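Local coordinates for protein pectate lyase 47 (PDB 1VBL) that probably cleaves pectate by calcium-dependent beta-elimination as a thermostable bacterial pectate lyase, at residues 311-317 against 340-345; 349-354 against 381-387. All blocks are in the same frame, centred on the assembly; numbering follows the deposited sequence.

How the contacts relate
Followed from the N terminus, the chain lays down strand 315-318, crosses over through strand 322-332 and returns to strand 342-345, which pairs with 315-318 in contact 1 and closes a loop of 22 residues. It then runs directly into strand 351-361 and, by way of strand 364-367 and helix 370-377, reaches 381-387, where contact 2 closes a second loop. The two closures follow in series; neither encloses nor crosses the other. Both pairings are parallel, and they touch: V317 CG1 lies 3.8 Å from L382 CD1, and V317 CG2 lies 3.8 Å from M352 SD. Contact 1 joins the last two strands of one sheet; contact 2 adds 383-384 beside strand 351-361.

Contact 1. Residues 311-317 against 340-345; sequences FQYAWGV and LIIKVW
V317 and K343 share a short backbone bond, V317 N to K343 O at 2.8 Å, the middle of three that join strands 315-317 and 342-345; K343 N to W315 O and W345 N to V317 O are the others. Ahead of them, I341 O accepts from both A314 N and W315 N, so one carbonyl takes two N-H groups where the loop enters the strand. The tight side is the face carrying W315, V317, I342 and V344, the first three of them buried. V317 CG2 meets I342 CG2 at 3.8 Å, while W315 CE3 lies 4.0 Å from I342 CG1, which approaches the indole obliquely; L370 of helix 370-377 and M352 pack against this face, and W315 NE1 bonds to Y301 OH.

The other face, that of K343, is the one nearer solvent: K343, Q312 and W345 are partly exposed, whereas Y313 stays buried beneath them. The extended K343 chain crosses the Y313 side chain at about a right angle, its CB over the ring face, 4.2 Å from the ring centroid. In Y313 a chi1 of 76° sets CG between the backbone N and the carbonyl carbon, and the ring beyond it receives the edge of W345 on its face in an offset edge-to-face pair, planes at 62°. An alanine in place of Y313 would remove the ring, and K343 CB and the W345 edge would probably lose the surface they rest on. W345 also forms a cation-pi contact with R288. The parallel, in-register stacking of strands from successive turns is the hallmark of the right-handed parallel beta-helix of pectate lyases.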
ATOM      1  N   PHE A 311     -16.430   2.233   4.317  1.00 19.25           N
ATOM      2  CA  PHE A 311     -16.063   1.472   3.134  1.00 16.78           C
ATOM      3  C   PHE A 311     -16.594   2.215   1.923  1.00 16.82           C
ATOM      4  O   PHE A 311     -17.755   2.628   1.905  1.00 16.73           O
ATOM      5  CB  PHE A 311     -16.663   0.065   3.172  1.00 15.43           C
ATOM      6  CG  PHE A 311     -16.547  -0.674   1.865  1.00 15.46           C
ATOM      7  CD1 PHE A 311     -17.626  -0.735   0.983  1.00 14.97           C
ATOM      8  CD2 PHE A 311     -15.353  -1.283   1.503  1.00 14.95           C
ATOM      9  CE1 PHE A 311     -17.513  -1.394  -0.241  1.00 12.11           C
ATOM     10  CE2 PHE A 311     -15.228  -1.947   0.276  1.00 15.18           C
ATOM     11  CZ  PHE A 311     -16.310  -2.002  -0.595  1.00 13.94           C
ATOM     12  N   GLN A 312     -15.747   2.395   0.916  1.00 14.70           N
ATOM     13  CA  GLN A 312     -16.161   3.093  -0.294  1.00 17.72           C
ATOM     14  C   GLN A 312     -16.242   2.111  -1.460  1.00 16.21           C
ATOM     15  O   GLN A 312     -17.277   1.997  -2.114  1.00 17.10           O
ATOM     16  CB  GLN A 312     -15.173   4.217  -0.631  1.00 21.32           C
ATOM     17  CG  GLN A 312     -15.632   5.100  -1.788  1.00 29.72           C
ATOM     18  CD  GLN A 312     -14.586   6.118  -2.209  1.00 33.11           C
ATOM     19  OE1 GLN A 312     -13.993   6.799  -1.370  1.00 35.84           O
ATOM     20  NE2 GLN A 312     -14.361   6.234  -3.515  1.00 34.38           N
ATOM     21  N   TYR A 313     -15.141   1.409  -1.717  1.00 14.17           N
ATOM     22  CA  TYR A 313     -15.094   0.428  -2.798  1.00 11.89           C
ATOM     23  C   TYR A 313     -13.863  -0.453  -2.619  1.00 12.43           C
ATOM     24  O   TYR A 313     -12.943  -0.104  -1.874  1.00 11.84           O
ATOM     25  CB  TYR A 313     -15.047   1.136  -4.160  1.00 12.28           C
ATOM     26  CG  TYR A 313     -13.702   1.724  -4.525  1.00 13.78           C
ATOM     27  CD1 TYR A 313     -12.734   0.949  -5.164  1.00 13.03           C
ATOM     28  CD2 TYR A 313     -13.393   3.054  -4.230  1.00 14.70           C
ATOM     29  CE1 TYR A 313     -11.492   1.479  -5.503  1.00 14.28           C
ATOM     30  CE2 TYR A 313     -12.147   3.597  -4.565  1.00 14.03           C
ATOM     31  CZ  TYR A 313     -11.206   2.801  -5.202  1.00 14.91           C
ATOM     32  OH  TYR A 313      -9.984   3.321  -5.551  1.00 13.91           O
ATOM     33  N   ALA A 314     -13.843  -1.597  -3.297  1.00 11.48           N
ATOM     34  CA  ALA A 314     -12.711  -2.505  -3.187  1.00 11.04           C
ATOM     35  C   ALA A 314     -11.853  -2.482  -4.446  1.00 11.70           C
ATOM     36  O   ALA A 314     -10.693  -2.073  -4.405  1.00 11.17           O
ATOM     37  CB  ALA A 314     -13.204  -3.927  -2.918  1.00 11.04           C
ATOM     38  N   TRP A 315     -12.429  -2.907  -5.566  1.00 10.20           N
ATOM     39  CA  TRP A 315     -11.693  -2.953  -6.824  1.00 10.60           C
ATOM     40  C   TRP A 315     -11.892  -1.724  -7.706  1.00 11.62           C
ATOM     41  O   TRP A 315     -12.991  -1.469  -8.209  1.00 12.41           O
ATOM     42  CB  TRP A 315     -12.074  -4.212  -7.602  1.00 10.63           C
ATOM     43  CG  TRP A 315     -11.769  -5.484  -6.862  1.00 12.18           C
ATOM     44  CD1 TRP A 315     -10.825  -5.663  -5.889  1.00 11.42           C
ATOM     45  CD2 TRP A 315     -12.379  -6.762  -7.072  1.00 12.18           C
ATOM     46  NE1 TRP A 315     -10.812  -6.978  -5.479  1.00 12.65           N
ATOM     47  CE2 TRP A 315     -11.755  -7.674  -6.190  1.00 11.89           C
ATOM     48  CE3 TRP A 315     -13.392  -7.227  -7.921  1.00 13.00           C
ATOM     49  CZ2 TRP A 315     -12.110  -9.027  -6.133  1.00 10.75           C
ATOM     50  CZ3 TRP A 315     -13.746  -8.573  -7.864  1.00 13.95           C
ATOM     51  CH2 TRP A 315     -13.104  -9.456  -6.974  1.00 12.94           C
ATOM     52  N   GLY A 316     -10.814  -0.968  -7.885  1.00 11.12           N
ATOM     53  CA  GLY A 316     -10.869   0.223  -8.709  1.00 12.29           C
ATOM     54  C   GLY A 316     -10.403  -0.093 -10.116  1.00 12.77           C
ATOM     55  O   GLY A 316      -9.228  -0.392 -10.341  1.00 12.69           O
ATOM     56  N   VAL A 317     -11.333  -0.042 -11.065  1.00 11.73           N
ATOM     57  CA  VAL A 317     -11.021  -0.318 -12.459  1.00 13.05           C
ATOM     58  C   VAL A 317     -10.638   1.001 -13.126  1.00 14.07           C
ATOM     59  O   VAL A 317     -11.501   1.813 -13.468  1.00 15.20           O
ATOM     60  CB  VAL A 317     -12.235  -0.939 -13.183  1.00 12.84           C
ATOM     61  CG1 VAL A 317     -11.914  -1.162 -14.655  1.00 13.76           C
ATOM     62  CG2 VAL A 317     -12.612  -2.258 -12.523  1.00 14.50           C
ATOM     63  N   LEU A 340     -21.497  -1.602  -5.424  1.00 15.92           N
ATOM     64  CA  LEU A 340     -20.549  -0.632  -4.881  1.00 15.16           C
ATOM     65  C   LEU A 340     -19.150  -1.203  -4.697  1.00 13.01           C
ATOM     66  O   LEU A 340     -18.199  -0.458  -4.487  1.00 14.39           O
ATOM     67  CB  LEU A 340     -21.037  -0.116  -3.523  1.00 17.25           C
ATOM     68  CG  LEU A 340     -22.243   0.825  -3.453  1.00 20.12           C
ATOM     69  CD1 LEU A 340     -23.395   0.268  -4.263  1.00 25.32           C
ATOM     70  CD2 LEU A 340     -22.648   1.003  -1.997  1.00 21.62           C
ATOM     71  N   ILE A 341     -19.021  -2.521  -4.781  1.00 12.36           N
ATOM     72  CA  ILE A 341     -17.730  -3.158  -4.571  1.00 12.45           C
ATOM     73  C   ILE A 341     -16.717  -2.813  -5.661  1.00 14.21           C
ATOM     74  O   ILE A 341     -15.522  -2.712  -5.394  1.00 13.64           O
ATOM     75  CB  ILE A 341     -17.909  -4.679  -4.432  1.00 13.69           C
ATOM     76  CG1 ILE A 341     -18.858  -4.959  -3.258  1.00 14.00           C
ATOM     77  CG2 ILE A 341     -16.561  -5.353  -4.199  1.00 14.69           C
ATOM     78  CD1 ILE A 341     -19.239  -6.421  -3.077  1.00 14.82           C
ATOM     79  N   ILE A 342     -17.196  -2.633  -6.886  1.00 13.33           N
ATOM     80  CA  ILE A 342     -16.324  -2.261  -7.993  1.00 14.71           C
ATOM     81  C   ILE A 342     -16.627  -0.814  -8.352  1.00 15.06           C
ATOM     82  O   ILE A 342     -17.778  -0.393  -8.338  1.00 15.26           O
ATOM     83  CB  ILE A 342     -16.568  -3.130  -9.249  1.00 14.29           C
ATOM     84  CG1 ILE A 342     -16.161  -4.580  -8.976  1.00 15.14           C
ATOM     85  CG2 ILE A 342     -15.770  -2.569 -10.432  1.00 14.95           C
ATOM     86  CD1 ILE A 342     -16.382  -5.505 -10.153  1.00 14.80           C
ATOM     87  N   LYS A 343     -15.588  -0.049  -8.648  1.00 16.94           N
ATOM     88  CA  LYS A 343     -15.764   1.345  -9.026  1.00 18.44           C
ATOM     89  C   LYS A 343     -14.900   1.544 -10.260  1.00 18.67           C
ATOM     90  O   LYS A 343     -13.773   1.056 -10.314  1.00 17.82           O
ATOM     91  CB  LYS A 343     -15.321   2.264  -7.885  1.00 21.81           C
ATOM     92  CG  LYS A 343     -15.851   3.685  -7.985  1.00 25.34           C
ATOM     93  CD  LYS A 343     -15.762   4.391  -6.638  1.00 29.62           C
ATOM     94  CE  LYS A 343     -16.386   5.779  -6.685  1.00 30.66           C
ATOM     95  NZ  LYS A 343     -16.343   6.446  -5.353  1.00 32.08           N
ATOM     96  N   VAL A 344     -15.428   2.238 -11.261  1.00 18.10           N
ATOM     97  CA  VAL A 344     -14.677   2.450 -12.491  1.00 19.00           C
ATOM     98  C   VAL A 344     -14.281   3.905 -12.712  1.00 20.46           C
ATOM     99  O   VAL A 344     -15.097   4.812 -12.556  1.00 20.66           O
ATOM    100  CB  VAL A 344     -15.482   1.963 -13.718  1.00 19.08           C
ATOM    101  CG1 VAL A 344     -14.658   2.137 -14.989  1.00 19.91           C
ATOM    102  CG2 VAL A 344     -15.876   0.502 -13.534  1.00 19.10           C
ATOM    103  N   TRP A 345     -13.018   4.113 -13.070  1.00 19.87           N
ATOM    104  CA  TRP A 345     -12.499   5.450 -13.334  1.00 21.15           C
ATOM    105  C   TRP A 345     -11.885   5.464 -14.735  1.00 19.85           C
ATOM    106  O   TRP A 345     -10.676   5.297 -14.895  1.00 17.10           O
ATOM    107  CB  TRP A 345     -11.423   5.831 -12.310  1.00 25.99           C
ATOM    108  CG  TRP A 345     -11.772   5.533 -10.876  1.00 32.10           C
ATOM    109  CD1 TRP A 345     -11.506   4.381 -10.188  1.00 33.18           C
ATOM    110  CD2 TRP A 345     -12.430   6.408  -9.954  1.00 34.35           C
ATOM    111  NE1 TRP A 345     -11.957   4.487  -8.893  1.00 34.49           N
ATOM    112  CE2 TRP A 345     -12.528   5.719  -8.723  1.00 35.90           C
ATOM    113  CE3 TRP A 345     -12.947   7.706 -10.048  1.00 36.09           C
ATOM    114  CZ2 TRP A 345     -13.123   6.288  -7.593  1.00 36.92           C
ATOM    115  CZ3 TRP A 345     -13.539   8.272  -8.923  1.00 37.65           C
ATOM    116  CH2 TRP A 345     -13.622   7.561  -7.711  1.00 38.86           C
TER

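Contact 2. Residues 349-354 against 381-387; sequences EESMYE and QLKKEVT
S351 and E385 meet through a hydroxyl-carboxylate bond: E385 OE2 accepts from S351 OG at 2.6 Å through its anti lone pair. On the same face the K383 chain crosses E349 at about a right angle, with K383 CD 3.3 Å from E349 OE1; the two charged ends stay beyond salt-bridge range. On the side opposite S351, M352 and the end of L382 meet obliquely, both buried, M352 SD lying 3.4 Å from L382 CD2, with V371 of helix 370-377 and V317 packed against both. K383 N to E350 O, M352 N to K383 O and E385 N to M352 O make this a short parallel pairing near the C-terminal end of the parallel beta-helix.

Farther along, the K384 chain bends at chi3 (-73°), which brings NZ to E354: 3.0 Å from OE1 in a salt bridge, reached from above the carboxylate plane, and 3.1 Å from the backbone O. D369 is a second anionic partner of this ammonium. E354 OE1 also accepts from V371 N, and the other oxygen, OE2, bonds to T357 OG1. V386 CG2 lies over one face of the Y353 ring, offset toward its rim and 3.8 Å from the centroid.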
ATOM      1  N   GLU A 349     -14.926   1.670 -22.267  1.00 24.61           N
ATOM      2  CA  GLU A 349     -15.432   0.410 -21.749  1.00 26.50           C
ATOM      3  C   GLU A 349     -14.191  -0.402 -21.429  1.00 23.93           C
ATOM      4  O   GLU A 349     -13.561  -0.943 -22.334  1.00 23.69           O
ATOM      5  CB  GLU A 349     -16.224  -0.349 -22.810  1.00 30.18           C
ATOM      6  CG  GLU A 349     -17.711  -0.116 -22.802  1.00 37.05           C
ATOM      7  CD  GLU A 349     -18.452  -1.240 -23.506  1.00 39.76           C
ATOM      8  OE1 GLU A 349     -18.157  -1.498 -24.693  1.00 41.73           O
ATOM      9  OE2 GLU A 349     -19.324  -1.869 -22.871  1.00 42.07           O
ATOM     10  N   GLU A 350     -13.828  -0.476 -20.156  1.00 22.01           N
ATOM     11  CA  GLU A 350     -12.655  -1.247 -19.778  1.00 19.89           C
ATOM     12  C   GLU A 350     -13.036  -2.718 -19.721  1.00 20.69           C
ATOM     13  O   GLU A 350     -14.218  -3.064 -19.668  1.00 21.55           O
ATOM     14  CB  GLU A 350     -12.129  -0.797 -18.415  1.00 18.27           C
ATOM     15  CG  GLU A 350     -11.633   0.646 -18.357  1.00 18.67           C
ATOM     16  CD  GLU A 350     -10.491   0.931 -19.322  1.00 19.39           C
ATOM     17  OE1 GLU A 350      -9.865  -0.031 -19.821  1.00 19.96           O
ATOM     18  OE2 GLU A 350     -10.213   2.123 -19.573  1.00 17.88           O
ATOM     19  N   SER A 351     -12.035  -3.586 -19.744  1.00 19.92           N
ATOM     20  CA  SER A 351     -12.282  -5.015 -19.683  1.00 20.26           C
ATOM     21  C   SER A 351     -11.643  -5.588 -18.428  1.00 19.60           C
ATOM     22  O   SER A 351     -10.585  -5.136 -17.993  1.00 16.36           O
ATOM     23  CB  SER A 351     -11.686  -5.722 -20.904  1.00 23.11           C
ATOM     24  OG  SER A 351     -12.310  -5.305 -22.106  1.00 29.42           O
ATOM     25  N   MET A 352     -12.302  -6.571 -17.837  1.00 17.81           N
ATOM     26  CA  MET A 352     -11.760  -7.238 -16.666  1.00 19.51           C
ATOM     27  C   MET A 352     -12.417  -8.598 -16.618  1.00 18.21           C
ATOM     28  O   MET A 352     -13.472  -8.810 -17.218  1.00 18.02           O
ATOM     29  CB  MET A 352     -12.050  -6.454 -15.374  1.00 20.03           C
ATOM     30  CG  MET A 352     -13.379  -6.748 -14.685  1.00 21.38           C
ATOM     31  SD  MET A 352     -13.527  -5.929 -13.052  1.00 22.29           S
ATOM     32  CE  MET A 352     -12.829  -7.160 -11.964  1.00 22.58           C
ATOM     33  N   TYR A 353     -11.774  -9.539 -15.949  1.00 15.64           N
ATOM     34  CA  TYR A 353     -12.372 -10.847 -15.823  1.00 14.59           C
ATOM     35  C   TYR A 353     -12.549 -11.083 -14.341  1.00 13.89           C
ATOM     36  O   TYR A 353     -11.710 -10.684 -13.530  1.00 13.75           O
ATOM     37  CB  TYR A 353     -11.497 -11.942 -16.427  1.00 15.88           C
ATOM     38  CG  TYR A 353     -12.234 -13.255 -16.477  1.00 16.82           C
ATOM     39  CD1 TYR A 353     -13.363 -13.407 -17.283  1.00 18.45           C
ATOM     40  CD2 TYR A 353     -11.850 -14.323 -15.674  1.00 18.17           C
ATOM     41  CE1 TYR A 353     -14.093 -14.591 -17.284  1.00 18.29           C
ATOM     42  CE2 TYR A 353     -12.575 -15.513 -15.665  1.00 19.88           C
ATOM     43  CZ  TYR A 353     -13.694 -15.639 -16.471  1.00 19.71           C
ATOM     44  OH  TYR A 353     -14.423 -16.809 -16.456  1.00 20.04           O
ATOM     45  N   GLU A 354     -13.653 -11.722 -13.990  1.00 14.30           N
ATOM     46  CA  GLU A 354     -13.959 -11.993 -12.600  1.00 14.03           C
ATOM     47  C   GLU A 354     -14.752 -13.283 -12.524  1.00 14.52           C
ATOM     48  O   GLU A 354     -15.661 -13.511 -13.326  1.00 13.97           O
ATOM     49  CB  GLU A 354     -14.788 -10.846 -12.022  1.00 15.22           C
ATOM     50  CG  GLU A 354     -15.288 -11.103 -10.614  1.00 18.11           C
ATOM     51  CD  GLU A 354     -16.791 -10.978 -10.497  1.00 18.58           C
ATOM     52  OE1 GLU A 354     -17.447 -10.637 -11.505  1.00 19.44           O
ATOM     53  OE2 GLU A 354     -17.319 -11.219  -9.392  1.00 21.43           O
ATOM     54  N   GLN A 381     -20.387   1.124 -18.635  1.00 16.62           N
ATOM     55  CA  GLN A 381     -20.347  -0.326 -18.495  1.00 17.01           C
ATOM     56  C   GLN A 381     -18.954  -0.939 -18.484  1.00 18.72           C
ATOM     57  O   GLN A 381     -17.998  -0.389 -19.035  1.00 18.20           O
ATOM     58  CB  GLN A 381     -21.174  -0.973 -19.605  1.00 17.84           C
ATOM     59  CG  GLN A 381     -22.633  -0.564 -19.577  1.00 16.72           C
ATOM     60  CD  GLN A 381     -23.350  -1.079 -18.350  1.00 17.90           C
ATOM     61  OE1 GLN A 381     -23.687  -2.263 -18.263  1.00 16.50           O
ATOM     62  NE2 GLN A 381     -23.579  -0.194 -17.385  1.00 16.66           N
ATOM     63  N   LEU A 382     -18.861  -2.096 -17.846  1.00 20.18           N
ATOM     64  CA  LEU A 382     -17.617  -2.830 -17.734  1.00 20.67           C
ATOM     65  C   LEU A 382     -17.812  -4.129 -18.507  1.00 21.12           C
ATOM     66  O   LEU A 382     -18.811  -4.822 -18.322  1.00 22.34           O
ATOM     67  CB  LEU A 382     -17.330  -3.121 -16.259  1.00 21.66           C
ATOM     68  CG  LEU A 382     -15.998  -3.751 -15.865  1.00 26.15           C
ATOM     69  CD1 LEU A 382     -14.846  -2.883 -16.351  1.00 25.23           C
ATOM     70  CD2 LEU A 382     -15.952  -3.904 -14.345  1.00 25.85           C
ATOM     71  N   LYS A 383     -16.869  -4.454 -19.380  1.00 19.47           N
ATOM     72  CA  LYS A 383     -16.975  -5.675 -20.164  1.00 21.13           C
ATOM     73  C   LYS A 383     -16.246  -6.830 -19.492  1.00 19.53           C
ATOM     74  O   LYS A 383     -15.055  -6.733 -19.202  1.00 18.49           O
ATOM     75  CB  LYS A 383     -16.394  -5.458 -21.562  1.00 22.20           C
ATOM     76  CG  LYS A 383     -17.111  -4.389 -22.369  1.00 28.41           C
ATOM     77  CD  LYS A 383     -16.559  -4.289 -23.786  1.00 31.96           C
ATOM     78  CE  LYS A 383     -15.097  -3.874 -23.793  1.00 34.46           C
ATOM     79  NZ  LYS A 383     -14.582  -3.692 -25.181  1.00 36.48           N
ATOM     80  N   LYS A 384     -16.963  -7.917 -19.226  1.00 18.78           N
ATOM     81  CA  LYS A 384     -16.330  -9.075 -18.613  1.00 20.04           C
ATOM     82  C   LYS A 384     -15.839  -9.958 -19.747  1.00 21.27           C
ATOM     83  O   LYS A 384     -16.636 -10.523 -20.499  1.00 20.39           O
ATOM     84  CB  LYS A 384     -17.308  -9.863 -17.736  1.00 20.50           C
ATOM     85  CG  LYS A 384     -16.698 -11.161 -17.210  1.00 23.30           C
ATOM     86  CD  LYS A 384     -17.611 -11.922 -16.258  1.00 23.63           C
ATOM     87  CE  LYS A 384     -17.712 -11.239 -14.909  1.00 23.57           C
ATOM     88  NZ  LYS A 384     -18.352 -12.137 -13.908  1.00 24.89           N
ATOM     89  N   GLU A 385     -14.524 -10.060 -19.877  1.00 20.85           N
ATOM     90  CA  GLU A 385     -13.938 -10.870 -20.929  1.00 22.68           C
ATOM     91  C   GLU A 385     -12.480 -11.164 -20.607  1.00 21.93           C
ATOM     92  O   GLU A 385     -11.830 -10.419 -19.873  1.00 21.89           O
ATOM     93  CB  GLU A 385     -14.035 -10.139 -22.273  1.00 25.27           C
ATOM     94  CG  GLU A 385     -13.073  -8.972 -22.417  1.00 29.73           C
ATOM     95  CD  GLU A 385     -13.142  -8.319 -23.785  1.00 34.29           C
ATOM     96  OE1 GLU A 385     -13.218  -9.054 -24.793  1.00 36.76           O
ATOM     97  OE2 GLU A 385     -13.106  -7.073 -23.853  1.00 35.58           O
ATOM     98  N   VAL A 386     -11.975 -12.260 -21.160  1.00 21.44           N
ATOM     99  CA  VAL A 386     -10.592 -12.656 -20.944  1.00 21.30           C
ATOM    100  C   VAL A 386      -9.699 -12.053 -22.020  1.00 21.39           C
ATOM    101  O   VAL A 386      -9.824 -12.394 -23.196  1.00 22.43           O
ATOM    102  CB  VAL A 386     -10.442 -14.191 -20.987  1.00 22.79           C
ATOM    103  CG1 VAL A 386      -8.978 -14.576 -20.835  1.00 21.97           C
ATOM    104  CG2 VAL A 386     -11.281 -14.828 -19.886  1.00 23.34           C
ATOM    105  N   THR A 387      -8.812 -11.149 -21.618  1.00 19.23           N
ATOM    106  CA  THR A 387      -7.888 -10.518 -22.555  1.00 20.26           C
ATOM    107  C   THR A 387      -6.492 -11.096 -22.357  1.00 19.61           C
ATOM    108  O   THR A 387      -5.607 -10.924 -23.194  1.00 21.20           O
ATOM    109  CB  THR A 387      -7.831  -8.990 -22.361  1.00 21.51           C
ATOM    110  OG1 THR A 387      -7.625  -8.689 -20.976  1.00 20.32           O
ATOM    111  CG2 THR A 387      -9.123  -8.343 -22.840  1.00 23.14           C
TER
HETATM  112  O   HOH W   1     -15.546   0.598 -18.186  1.00 22.72           O